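Long-range contacts in acetylglutamate kinase (Streptococcus mutans, PDB 3L86), which probably catalyses the ATP-dependent phosphorylation of N-acetyl-L-glutamate, the second step of the route from glutamate to N-acetylornithine in arginine biosynthesis: residues A[40-44]-A[193-197]; A[46-50]-A[114-119]; A[69-74]-A[174-179]; A[157-162]-A[199-204]; A[205-209]-A[261-265]. One frame throughout, in Å; residues are numbered along the deposited sequence.

Contact 1 (A[40-44]-A[193-197]); sequences VIKIG and ADYLA. With NLG (N-acetyl-L-glutamate), chain C; ADP (adenosine-5'-diphosphate), chain B.
Lys42 reaches from strand 40-43 across the first turn of helix 193-197, and nearly everything that joins the two segments runs through it. The strand and helix axes are almost antiparallel (175°) and 9.2 Å apart, a spacing that small residues on the helix make possible. The tight part is apolar: Lys42 CG rests 3.6 Å from Ala197 CB, and its CD lies 4.1 Å from Ala193 CB. Alanine suits both places because a methyl group leaves room for the lysine stem to pass along the helix. With CG set opposite the backbone N (chi1 -168°) and further bends at chi2 and chi3, the chain turns along the helix toward its N-terminal end. Val40, by contrast, approaches loosely, its CG1 4.4 Å from Ala197 O. The other loose side is the ligand end, where NZ makes only a weak salt bridge, Lys42 NZ to Asp194 OD1 at 3.4 Å, and stands 3.7 Å from ADP O1B. Asp194 OD1 has a stronger partner in Lys249, so this one oxygen serves both lysines, whose NZ atoms are close together. At the helix start, Ala193 N donates a 3.0 Å bond to OE1 of N-acetylglutamate. The substrate carboxylate and the ADP beta-phosphate thus lie near each other, next to two lysines, consistent with the predicted role of Lys42 and Lys249 in stabilising the transition state of phosphoryl transfer.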
# COMPACT_ATOMS: atom_id res chain seq x y z
N VAL A 40 -8.44 -0.23 6.15
CA VAL A 40 -7.38 0.30 5.28
C VAL A 40 -7.35 -0.51 3.95
O VAL A 40 -7.32 -1.75 3.98
CB VAL A 40 -5.99 0.28 6.00
CG1 VAL A 40 -4.81 0.71 5.04
CG2 VAL A 40 -6.07 1.21 7.29
N ILE A 41 -7.45 0.20 2.82
CA ILE A 41 -7.34 -0.40 1.47
C ILE A 41 -6.04 0.05 0.78
O ILE A 41 -5.88 1.23 0.47
CB ILE A 41 -8.52 -0.01 0.61
CG1 ILE A 41 -9.81 -0.49 1.31
CG2 ILE A 41 -8.44 -0.60 -0.86
CD1 ILE A 41 -10.97 0.47 1.25
N LYS A 42 -5.15 -0.90 0.50
CA LYS A 42 -3.92 -0.62 -0.26
C LYS A 42 -4.14 -1.06 -1.72
O LYS A 42 -4.59 -2.17 -2.01
CB LYS A 42 -2.77 -1.39 0.40
CG LYS A 42 -1.33 -1.04 -0.03
CD LYS A 42 -1.03 -1.29 -1.51
CE LYS A 42 -0.83 -2.74 -1.92
NZ LYS A 42 0.26 -2.66 -3.03
N ILE A 43 -3.84 -0.18 -2.66
CA ILE A 43 -4.14 -0.44 -4.09
C ILE A 43 -2.80 -0.47 -4.87
O ILE A 43 -2.04 0.54 -4.85
CB ILE A 43 -5.17 0.66 -4.68
CG1 ILE A 43 -6.46 0.70 -3.89
CG2 ILE A 43 -5.58 0.35 -6.17
CD1 ILE A 43 -7.25 2.02 -4.01
N GLY A 44 -2.50 -1.62 -5.55
CA GLY A 44 -1.24 -1.78 -6.37
C GLY A 44 -1.16 -1.01 -7.70
O GLY A 44 -2.09 -0.34 -8.08
N ALA A 193 5.03 -0.01 -0.97
CA ALA A 193 3.63 0.36 -0.55
C ALA A 193 3.05 -0.56 0.49
O ALA A 193 2.24 -0.12 1.30
CB ALA A 193 2.63 0.50 -1.76
N ASP A 194 3.43 -1.84 0.46
CA ASP A 194 3.00 -2.84 1.47
C ASP A 194 3.50 -2.50 2.89
O ASP A 194 2.77 -2.68 3.86
CB ASP A 194 3.47 -4.27 1.08
CG ASP A 194 3.00 -4.68 -0.36
OD1 ASP A 194 1.79 -4.58 -0.66
OD2 ASP A 194 3.84 -5.04 -1.21
N TYR A 195 4.73 -2.03 2.99
CA TYR A 195 5.30 -1.59 4.26
C TYR A 195 4.47 -0.41 4.81
O TYR A 195 4.17 -0.33 6.03
CB TYR A 195 6.76 -1.11 4.02
CG TYR A 195 7.86 -2.20 3.79
CD1 TYR A 195 7.54 -3.51 3.40
CD2 TYR A 195 9.22 -1.88 3.99
CE1 TYR A 195 8.60 -4.51 3.20
CE2 TYR A 195 10.27 -2.83 3.79
CZ TYR A 195 9.95 -4.13 3.39
OH TYR A 195 10.99 -5.02 3.24
N LEU A 196 4.19 0.56 3.95
CA LEU A 196 3.37 1.72 4.40
C LEU A 196 1.95 1.31 4.89
O LEU A 196 1.46 1.83 5.90
CB LEU A 196 3.24 2.80 3.32
CG LEU A 196 2.41 4.05 3.79
CD1 LEU A 196 2.96 4.61 5.15
CD2 LEU A 196 2.38 5.19 2.78
N ALA A 197 1.28 0.44 4.12
CA ALA A 197 -0.01 -0.13 4.50
C ALA A 197 -0.00 -0.80 5.89
O ALA A 197 -0.96 -0.59 6.64
CB ALA A 197 -0.42 -1.19 3.43
CA NLG C . 8.52 0.83 -4.07
C NLG C . 9.74 0.47 -3.43
OXT NLG C . 10.47 -0.47 -3.76
O NLG C . 10.29 0.81 -2.45
CB NLG C . 7.36 1.83 -4.09
CG NLG C . 6.08 1.61 -5.01
CD NLG C . 5.13 0.34 -4.92
OE1 NLG C . 5.22 -0.34 -3.95
OE2 NLG C . 4.33 0.00 -5.81
C7 NLG C . 8.82 0.66 -6.40
C8 NLG C . 8.41 0.07 -7.37
O7 NLG C . 9.66 1.53 -6.36
N2 NLG C . 8.38 0.39 -5.23
PB ADP B . 1.58 -4.84 -6.68
O1B ADP B . 2.32 -4.59 -5.40
O2B ADP B . 0.08 -5.12 -6.53
O3B ADP B . 1.81 -3.73 -7.65
PA ADP B . 3.70 -6.85 -7.29
O1A ADP B . 4.18 -7.28 -8.67
O2A ADP B . 4.64 -6.02 -6.47
O3A ADP B . 2.20 -6.16 -7.40
O5' ADP B . 3.35 -8.24 -6.55
C5' ADP B . 2.38 -9.14 -7.15
C4' ADP B . 3.13 -10.21 -7.98
O4' ADP B . 3.89 -11.15 -7.19
C3' ADP B . 2.22 -11.10 -8.84
O3' ADP B . 1.88 -10.38 -10.02
C2' ADP B . 3.12 -12.27 -9.20
O2' ADP B . 3.80 -11.92 -10.40
C1' ADP B . 4.20 -12.25 -8.11
N9 ADP B . 4.20 -13.52 -7.34
C8 ADP B . 5.34 -14.18 -6.97
N7 ADP B . 5.02 -15.28 -6.24
C5 ADP B . 3.67 -15.33 -6.17
C6 ADP B . 2.68 -16.24 -5.60
N6 ADP B . 3.07 -17.31 -4.86
N1 ADP B . 1.36 -15.94 -5.72
C2 ADP B . 0.94 -14.88 -6.40
N3 ADP B . 1.78 -14.01 -6.96
C4 ADP B . 3.14 -14.18 -6.89

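Contact 2 (A[46-50]-A[114-119]); sequences VASQQ and LVGKNL
Ser48 faces one turn of a long helix from a short curl of chain. Residues 46-48 have helical backbone angles without regular helical bonding, and Gln49 N closes the curl on Val46 O at 2.8 Å. Segment 114-119 is helical, with a wider pi-type turn at 114-116, and Leu119 N returns to Val115 O in the ordinary way. The nearest alpha carbons are those of Ser48 and Leu119, 6.8 Å apart, a spacing that the short serine side chain spans. Ser48 fits by pointing its small side chain at the helix: its CB touches Leu119 CD1 at 3.6 Å. With chi1 at 74°, OG lies between its own N and carbonyl carbon, from where it meets Val115 CG1 at 3.4 Å and also bonds to Gly45 O. In the fold, this loop leads from strand 38-43 to helix 53-64, and it packs here on helix 101-125, whose Val115 and Leu119 also rest against His73 of strand 68-73. At the outer side the contact turns polar. Gln49 folds its chain back at chi2 (-66°), and its NE2 donates to Ser48 OG at 3.2 Å, with the oxygen 17° out of the amide plane. One water bridges the segments: it accepts from Asn118 ND2 at 2.6 Å and donates to Val115 O at 2.8 Å, with a weak, longer bond to Ser48 O. Asparagine suits this margin, since its short amide reaches the water from the helix surface.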
# COMPACT_ATOMS: atom_id res chain seq x y z
N VAL A 46 -0.86 -1.83 -11.26
CA VAL A 46 -1.83 -2.28 -12.28
C VAL A 46 -3.30 -2.13 -11.77
O VAL A 46 -4.20 -1.61 -12.47
CB VAL A 46 -1.48 -3.74 -12.75
CG1 VAL A 46 -2.60 -4.37 -13.62
CG2 VAL A 46 -0.12 -3.76 -13.53
N ALA A 47 -3.54 -2.59 -10.55
CA ALA A 47 -4.88 -2.65 -9.96
C ALA A 47 -5.53 -1.27 -9.96
O ALA A 47 -6.76 -1.15 -10.15
CB ALA A 47 -4.78 -3.19 -8.53
N SER A 48 -4.73 -0.22 -9.76
CA SER A 48 -5.32 1.13 -9.74
C SER A 48 -5.74 1.68 -11.11
O SER A 48 -6.42 2.73 -11.16
CB SER A 48 -4.37 2.13 -9.08
OG SER A 48 -3.29 2.42 -9.92
N GLN A 49 -5.38 0.97 -12.21
CA GLN A 49 -5.66 1.43 -13.56
C GLN A 49 -6.86 0.70 -14.16
O GLN A 49 -7.22 0.94 -15.31
CB GLN A 49 -4.43 1.24 -14.49
CG GLN A 49 -3.10 1.85 -14.01
CD GLN A 49 -3.11 3.38 -13.94
OE1 GLN A 49 -3.31 4.07 -14.95
NE2 GLN A 49 -2.89 3.93 -12.73
N GLN A 50 -7.45 -0.21 -13.39
CA GLN A 50 -8.58 -1.02 -13.82
C GLN A 50 -9.73 -1.09 -12.81
O GLN A 50 -10.38 -2.10 -12.73
CB GLN A 50 -8.12 -2.49 -14.20
CG GLN A 50 -7.47 -3.32 -13.03
CD GLN A 50 -6.82 -4.65 -13.47
OE1 GLN A 50 -6.48 -4.82 -14.66
NE2 GLN A 50 -6.58 -5.57 -12.49
N LEU A 114 1.02 10.52 -11.95
CA LEU A 114 0.63 9.41 -12.87
C LEU A 114 -0.24 8.26 -12.27
O LEU A 114 -0.82 7.44 -13.04
CB LEU A 114 1.88 8.79 -13.48
CG LEU A 114 2.52 9.37 -14.74
CD1 LEU A 114 2.26 10.79 -14.89
CD2 LEU A 114 3.97 9.06 -14.90
N VAL A 115 -0.27 8.12 -10.95
CA VAL A 115 -1.18 7.14 -10.31
C VAL A 115 -2.21 7.82 -9.37
O VAL A 115 -3.45 7.60 -9.48
CB VAL A 115 -0.41 6.04 -9.52
CG1 VAL A 115 -1.37 5.02 -8.93
CG2 VAL A 115 0.58 5.28 -10.45
N GLY A 116 -1.70 8.63 -8.44
CA GLY A 116 -2.56 9.18 -7.38
C GLY A 116 -3.67 10.10 -7.88
O GLY A 116 -4.79 10.06 -7.38
N LYS A 117 -3.34 10.97 -8.84
CA LYS A 117 -4.34 11.92 -9.39
C LYS A 117 -5.51 11.20 -10.11
O LYS A 117 -6.69 11.57 -9.95
CB LYS A 117 -3.67 12.97 -10.32
CG LYS A 117 -4.64 14.03 -10.93
CD LYS A 117 -5.06 15.04 -9.90
CE LYS A 117 -6.06 16.13 -10.53
NZ LYS A 117 -5.32 17.10 -11.36
N ASN A 118 -5.17 10.16 -10.88
CA ASN A 118 -6.21 9.28 -11.48
C ASN A 118 -7.17 8.58 -10.45
O ASN A 118 -8.39 8.51 -10.66
CB ASN A 118 -5.55 8.20 -12.38
CG ASN A 118 -6.58 7.27 -13.06
OD1 ASN A 118 -7.33 7.71 -13.93
ND2 ASN A 118 -6.59 5.97 -12.71
N LEU A 119 -6.60 8.04 -9.35
CA LEU A 119 -7.37 7.47 -8.25
C LEU A 119 -8.37 8.47 -7.71
O LEU A 119 -9.55 8.15 -7.61
CB LEU A 119 -6.50 7.13 -7.03
CG LEU A 119 -6.00 5.73 -6.84
CD1 LEU A 119 -5.12 5.50 -8.04
CD2 LEU A 119 -5.20 5.55 -5.53
O HOH W 1 -4.50 5.62 -11.16

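Contact 3 (A[69-74]-A[174-179]); sequences LVIVHG and IPILAS. With NLG (N-acetyl-L-glutamate), chain C.
Ile174 lies side by side with Leu69, both pointing the same way, its CG1 4.0 Å from Leu69 CB, and its CG2 branch meets Ile71 CD1 obliquely at 4.1 Å. These branched residues pack together at one end of two parallel strands, 69-73 and 174-178, neighbours in the central sheet of the amino acid kinase fold. Val70 and Pro175 cross at about a right angle, Val70 CG2 meeting Pro175 CG at 4.0 Å. Pro175 has no N-H for Leu69 O, against which its CD rests instead; its carbonyl still accepts from Ile71 N at 3.2 Å. Leu177 N returns to Ile71 O at 2.8 Å, and His73 N donates to Leu177 O. A chi1 of 77° leans the His73 ring across to strand 174-178, one face against Ala178, whose CA sits 3.9 Å from the ring centroid in a CH-pi contact; Ile176 CG2 meets the ring edge. In the plane of that ring, ND1 donates to a lone pair of Gly74 O at 3.0 Å. This carbonyl lies where Gly74 CA comes within 3.4 Å of substrate OE2, and glycine brings no side chain against it. The imidazole thus links the apolar core to the N-acetylglutamate pocket.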
# COMPACT_ATOMS: atom_id res chain seq x y z
N LEU A 69 -12.54 5.03 6.17
CA LEU A 69 -11.73 4.36 5.15
C LEU A 69 -10.44 5.16 4.94
O LEU A 69 -10.49 6.40 4.90
CB LEU A 69 -12.52 4.24 3.83
CG LEU A 69 -13.28 2.98 3.35
CD1 LEU A 69 -13.68 1.92 4.36
CD2 LEU A 69 -14.39 3.23 2.30
N VAL A 70 -9.29 4.47 4.83
CA VAL A 70 -8.02 5.14 4.46
C VAL A 70 -7.45 4.36 3.29
O VAL A 70 -7.44 3.13 3.36
CB VAL A 70 -6.99 5.16 5.64
CG1 VAL A 70 -5.65 5.71 5.18
CG2 VAL A 70 -7.53 6.01 6.87
N ILE A 71 -7.03 5.05 2.21
CA ILE A 71 -6.44 4.43 1.02
C ILE A 71 -4.92 4.76 0.90
O ILE A 71 -4.49 5.94 1.01
CB ILE A 71 -7.20 4.84 -0.29
CG1 ILE A 71 -8.58 4.17 -0.38
CG2 ILE A 71 -6.34 4.54 -1.63
CD1 ILE A 71 -9.48 4.77 -1.51
N VAL A 72 -4.12 3.69 0.73
CA VAL A 72 -2.67 3.73 0.47
C VAL A 72 -2.53 3.10 -0.94
O VAL A 72 -3.35 2.26 -1.31
CB VAL A 72 -1.88 2.91 1.52
CG1 VAL A 72 -0.36 2.73 1.14
CG2 VAL A 72 -2.10 3.53 2.99
N HIS A 73 -1.58 3.61 -1.74
CA HIS A 73 -1.31 3.12 -3.07
C HIS A 73 0.21 3.15 -3.41
O HIS A 73 1.00 4.02 -2.85
CB HIS A 73 -2.12 3.88 -4.13
CG HIS A 73 -1.59 5.25 -4.46
ND1 HIS A 73 -0.54 5.45 -5.35
CD2 HIS A 73 -2.00 6.48 -4.07
CE1 HIS A 73 -0.31 6.75 -5.47
NE2 HIS A 73 -1.20 7.40 -4.72
N GLY A 74 0.62 2.22 -4.28
CA GLY A 74 1.98 2.22 -4.88
C GLY A 74 1.95 2.59 -6.37
O GLY A 74 1.13 3.44 -6.82
N ILE A 174 -12.10 10.61 2.53
CA ILE A 174 -11.09 9.52 2.55
C ILE A 174 -9.73 10.12 2.18
O ILE A 174 -9.58 10.64 1.08
CB ILE A 174 -11.42 8.38 1.55
CG1 ILE A 174 -12.77 7.74 1.90
CG2 ILE A 174 -10.32 7.31 1.58
CD1 ILE A 174 -13.37 6.84 0.81
N PRO A 175 -8.75 10.03 3.10
CA PRO A 175 -7.41 10.44 2.66
C PRO A 175 -6.79 9.40 1.74
O PRO A 175 -6.78 8.22 2.09
CB PRO A 175 -6.60 10.48 3.95
CG PRO A 175 -7.33 9.51 4.96
CD PRO A 175 -8.83 9.73 4.56
N ILE A 176 -6.21 9.86 0.61
CA ILE A 176 -5.38 9.04 -0.31
C ILE A 176 -3.86 9.32 -0.16
O ILE A 176 -3.36 10.46 -0.41
CB ILE A 176 -5.85 9.22 -1.76
CG1 ILE A 176 -7.31 8.73 -1.92
CG2 ILE A 176 -4.95 8.42 -2.75
CD1 ILE A 176 -8.05 9.35 -3.16
N LEU A 177 -3.13 8.28 0.26
CA LEU A 177 -1.67 8.36 0.52
C LEU A 177 -0.78 7.56 -0.41
O LEU A 177 -0.77 6.32 -0.37
CB LEU A 177 -1.35 7.80 1.88
CG LEU A 177 -1.17 8.57 3.13
CD1 LEU A 177 -2.46 9.38 3.39
CD2 LEU A 177 -0.89 7.58 4.30
N ALA A 178 0.05 8.25 -1.16
CA ALA A 178 1.12 7.60 -1.95
C ALA A 178 2.21 6.99 -1.05
O ALA A 178 2.39 7.46 0.09
CB ALA A 178 1.76 8.62 -2.89
N SER A 179 2.99 6.02 -1.59
CA SER A 179 4.00 5.36 -0.77
C SER A 179 5.32 6.15 -0.69
O SER A 179 6.30 5.80 -1.41
CB SER A 179 4.27 3.93 -1.24
OG SER A 179 4.62 3.88 -2.62
CA NLG C . 8.52 0.83 -4.07
C NLG C . 9.74 0.47 -3.43
OXT NLG C . 10.47 -0.47 -3.76
O NLG C . 10.29 0.81 -2.45
CB NLG C . 7.36 1.83 -4.09
CG NLG C . 6.08 1.61 -5.01
CD NLG C . 5.13 0.34 -4.92
OE1 NLG C . 5.22 -0.34 -3.95
OE2 NLG C . 4.33 0.00 -5.81
C7 NLG C . 8.82 0.66 -6.40
C8 NLG C . 8.41 0.07 -7.37
O7 NLG C . 9.66 1.53 -6.36
N2 NLG C . 8.38 0.39 -5.23

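Contact 4 (A[157-162]-A[199-204])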
# COMPACT_ATOMS: atom_id res chain seq x y z
N VAL A 157 9.23 2.90 7.45
CA VAL A 157 8.39 3.79 8.27
C VAL A 157 8.83 3.87 9.75
O VAL A 157 9.00 2.85 10.40
CB VAL A 157 6.84 3.42 8.17
CG1 VAL A 157 6.00 4.43 9.01
CG2 VAL A 157 6.37 3.48 6.67
N THR A 158 9.04 5.07 10.29
CA THR A 158 9.36 5.13 11.73
C THR A 158 8.18 5.61 12.59
O THR A 158 8.10 5.27 13.77
CB THR A 158 10.58 6.10 12.02
OG1 THR A 158 10.27 7.36 11.46
CG2 THR A 158 11.90 5.57 11.43
N HIS A 159 7.25 6.40 12.03
CA HIS A 159 6.07 6.80 12.85
C HIS A 159 4.99 7.30 11.93
O HIS A 159 5.29 7.95 10.91
CB HIS A 159 6.44 7.90 13.91
CG HIS A 159 5.31 8.30 14.83
ND1 HIS A 159 4.70 9.53 14.77
CD2 HIS A 159 4.70 7.63 15.83
CE1 HIS A 159 3.75 9.59 15.69
NE2 HIS A 159 3.73 8.45 16.35
N ILE A 160 3.75 6.98 12.30
CA ILE A 160 2.57 7.59 11.68
C ILE A 160 1.87 8.61 12.65
O ILE A 160 1.46 8.23 13.75
CB ILE A 160 1.59 6.51 11.23
CG1 ILE A 160 2.24 5.54 10.19
CG2 ILE A 160 0.38 7.16 10.55
CD1 ILE A 160 2.52 6.27 8.84
N ASN A 161 1.78 9.88 12.25
CA ASN A 161 1.01 10.90 13.02
C ASN A 161 -0.51 10.78 12.74
O ASN A 161 -0.97 11.17 11.67
CB ASN A 161 1.52 12.33 12.72
CG ASN A 161 0.91 13.39 13.64
OD1 ASN A 161 -0.19 13.22 14.12
ND2 ASN A 161 1.67 14.43 13.96
N LYS A 162 -1.22 10.10 13.65
CA LYS A 162 -2.67 9.78 13.55
C LYS A 162 -3.56 11.03 13.48
O LYS A 162 -4.54 11.07 12.72
CB LYS A 162 -3.09 8.91 14.76
CG LYS A 162 -2.33 7.59 14.93
CD LYS A 162 -2.34 7.06 16.39
CE LYS A 162 -3.76 6.93 16.90
NZ LYS A 162 -3.80 6.51 18.32
N ALA A 199 2.05 -0.16 8.49
CA ALA A 199 2.23 0.89 9.49
C ALA A 199 0.93 1.68 9.74
O ALA A 199 0.54 1.98 10.89
CB ALA A 199 3.36 1.83 9.00
N VAL A 200 0.24 2.00 8.64
CA VAL A 200 -1.01 2.72 8.74
C VAL A 200 -2.09 1.89 9.43
O VAL A 200 -2.76 2.41 10.39
CB VAL A 200 -1.48 3.15 7.34
CG1 VAL A 200 -2.86 3.78 7.42
CG2 VAL A 200 -0.39 4.10 6.67
N ALA A 201 -2.27 0.63 8.98
CA ALA A 201 -3.29 -0.28 9.60
C ALA A 201 -3.04 -0.49 11.12
O ALA A 201 -3.98 -0.50 11.97
CB ALA A 201 -3.29 -1.67 8.84
N VAL A 202 -1.77 -0.72 11.47
CA VAL A 202 -1.38 -0.92 12.87
C VAL A 202 -1.58 0.37 13.70
O VAL A 202 -2.22 0.33 14.76
CB VAL A 202 0.05 -1.51 13.01
CG1 VAL A 202 0.42 -1.61 14.53
CG2 VAL A 202 0.13 -2.82 12.28
N ALA A 203 -1.09 1.52 13.20
CA ALA A 203 -1.32 2.81 13.91
C ALA A 203 -2.80 3.11 14.21
O ALA A 203 -3.11 3.69 15.25
CB ALA A 203 -0.70 4.03 13.12
N LEU A 204 -3.69 2.85 13.26
CA LEU A 204 -5.14 3.05 13.50
C LEU A 204 -5.88 1.92 14.24
O LEU A 204 -7.07 2.04 14.52
CB LEU A 204 -5.85 3.32 12.18
CG LEU A 204 -5.30 4.55 11.42
CD1 LEU A 204 -5.98 4.74 10.09
CD2 LEU A 204 -5.46 5.80 12.31
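Ile160 carries CG1 beside its backbone N (chi1 -60°) and bends again at chi2 (-68°), which lays its ethyl arm along helix 199-203, while Val157 sets CG1 opposite its N (chi1 -177°) and thereby turns that methyl to the same helix. This is strand-on-helix packing: strand 155-160 of a two-stranded antiparallel sheet, paired with 141-145, rests on the last turns of helix 193-203 at the margin of the amino acid kinase core. A classic beta bulge, in which Thr158 and His159 both face Ala142, shifts the alternation of the strand so that Val157 and Ile160, three residues apart, both point at the helix. Ala199 and Ala203, one turn apart, receive them. Val157 CG1 touches Ala199 CB at 3.7 Å, and Ile160 CB sits 3.9 Å from Ala203 CB. Alanines suit the helix face because their short side chains let the axes close to 8.7 Å. Ile160 CD1 reaches further in, to Val200 CG2 at 4.2 Å; Val200 in turn packs on Val70 and Val72, linking the two-stranded sheet to the central one. Asn161, at the N-cap of helix 162-170, ends the strand with its side chain directed away from helix 199-203. Lys162 lies along the exposed side with its aliphatic portion, bent at chi3, and its CD lies 3.6 Å from Ala203 O.

Contact 5 (A[205-209]-A[261-265]); sequences AADKL and VGQVL
Val261 opens its segment by setting CG1 3.5 Å from Ala206 O and 3.8 Å from Asp207 O, a branched side chain lying over the backbone of the loop that follows helix 193-203. That helix ends in a Schellman motif, Ala205 taking a positive phi (46°) that reverses the chain toward strand 208-212. Gly262 comes next, passing close to Asp207 at the exposed edge; Asp207 directs its carboxylate away, OD1 accepting from Ile38 N. Gln263 O accepts from Leu209 N at 3.2 Å. The same oxygen lies 3.4 Å from Lys208 CG. The two long side chains cross obliquely on the outer face, Lys208 fully extended, and Gln263 OE1 stays 4.0 Å from both its CD and its CE. Such flexible polar chains suit an exposed side of the sheet, with stems that pack and ends that can meet water. Val264 faces the other way, its CG2 4.3 Å from Leu209 CB, and both side chains pack on helix 246-258. Leu265 then donates its N to Leu209 O at 2.9 Å, while its CB meets Lys208 CE at 4.0 Å. Leu209 thus has both its backbone N and O bonded across the strands, so burying this residue, with its side chain against helix 246-258, leaves neither polar group without a partner.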
# COMPACT_ATOMS: atom_id res chain seq x y z
N ALA A 205 -5.18 0.84 14.57
CA ALA A 205 -5.85 -0.38 15.06
C ALA A 205 -7.05 -0.70 14.16
O ALA A 205 -8.20 -0.81 14.65
CB ALA A 205 -6.30 -0.22 16.52
N ALA A 206 -6.80 -0.87 12.85
CA ALA A 206 -7.87 -1.21 11.87
C ALA A 206 -8.53 -2.59 12.09
O ALA A 206 -7.92 -3.48 12.63
CB ALA A 206 -7.33 -1.11 10.41
N ASP A 207 -9.82 -2.73 11.71
CA ASP A 207 -10.48 -4.02 11.72
C ASP A 207 -9.86 -4.94 10.70
O ASP A 207 -9.76 -6.14 10.95
CB ASP A 207 -11.99 -3.89 11.37
CG ASP A 207 -12.75 -3.06 12.38
OD1 ASP A 207 -13.72 -2.37 12.03
OD2 ASP A 207 -12.38 -3.08 13.57
N LYS A 208 -9.48 -4.40 9.54
CA LYS A 208 -9.05 -5.21 8.41
C LYS A 208 -8.17 -4.39 7.43
O LYS A 208 -8.38 -3.18 7.25
CB LYS A 208 -10.31 -5.69 7.63
CG LYS A 208 -10.00 -6.56 6.39
CD LYS A 208 -11.28 -7.08 5.74
CE LYS A 208 -10.99 -8.20 4.76
NZ LYS A 208 -12.27 -8.70 4.17
N LEU A 209 -7.19 -5.06 6.83
CA LEU A 209 -6.37 -4.51 5.72
C LEU A 209 -6.57 -5.35 4.41
O LEU A 209 -6.51 -6.61 4.42
CB LEU A 209 -4.88 -4.54 6.13
CG LEU A 209 -3.79 -4.33 5.04
CD1 LEU A 209 -3.89 -2.87 4.45
CD2 LEU A 209 -2.35 -4.54 5.62
N VAL A 261 -4.44 -6.67 14.22
CA VAL A 261 -5.46 -6.46 13.16
C VAL A 261 -6.14 -7.81 12.86
O VAL A 261 -5.47 -8.82 12.62
CB VAL A 261 -4.86 -5.80 11.85
CG1 VAL A 261 -5.97 -5.66 10.79
CG2 VAL A 261 -4.27 -4.41 12.16
N GLY A 262 -7.47 -7.83 12.87
CA GLY A 262 -8.17 -9.12 12.85
C GLY A 262 -8.07 -9.98 11.58
O GLY A 262 -7.99 -11.21 11.68
N GLN A 263 -8.05 -9.34 10.40
CA GLN A 263 -7.93 -10.05 9.10
C GLN A 263 -7.14 -9.24 8.03
O GLN A 263 -7.31 -8.01 7.96
CB GLN A 263 -9.32 -10.27 8.52
CG GLN A 263 -10.31 -11.01 9.40
CD GLN A 263 -11.60 -11.17 8.66
OE1 GLN A 263 -12.13 -10.21 8.04
NE2 GLN A 263 -12.10 -12.40 8.64
N VAL A 264 -6.28 -9.92 7.23
CA VAL A 264 -5.74 -9.33 5.99
C VAL A 264 -6.25 -10.13 4.73
O VAL A 264 -6.27 -11.36 4.75
CB VAL A 264 -4.18 -9.29 6.02
CG1 VAL A 264 -3.61 -8.69 4.70
CG2 VAL A 264 -3.67 -8.48 7.18
N LEU A 265 -6.67 -9.44 3.66
CA LEU A 265 -7.05 -10.09 2.39
C LEU A 265 -6.06 -9.73 1.28
O LEU A 265 -5.75 -8.55 1.07
CB LEU A 265 -8.46 -9.65 2.00
CG LEU A 265 -9.04 -10.16 0.67
CD1 LEU A 265 -9.29 -11.70 0.81
CD2 LEU A 265 -10.34 -9.43 0.35

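Contact 1 is the hub, its centre about 1 Å from that of the chain. Its strand bonds contact 3 on one side, probably through Ile43 N to Val72 O at 2.8 Å, and contact 5 on the other through Val40 N to Lys208 O at 3.2 Å, so three contacts share one sheet. Contacts 1 and 4 use the same helix, 193-203, at successive turns. Contact 2 reaches the sheet by Leu119 CD2 on His73 CD2 of contact 3 at 3.6 Å. Contacts 2 and 4 lie on opposite sides of the chain's centre, their centres about 23 Å apart. Only contacts 1 and 3 touch N-acetylglutamate, and contact 1 alone also borders ADP.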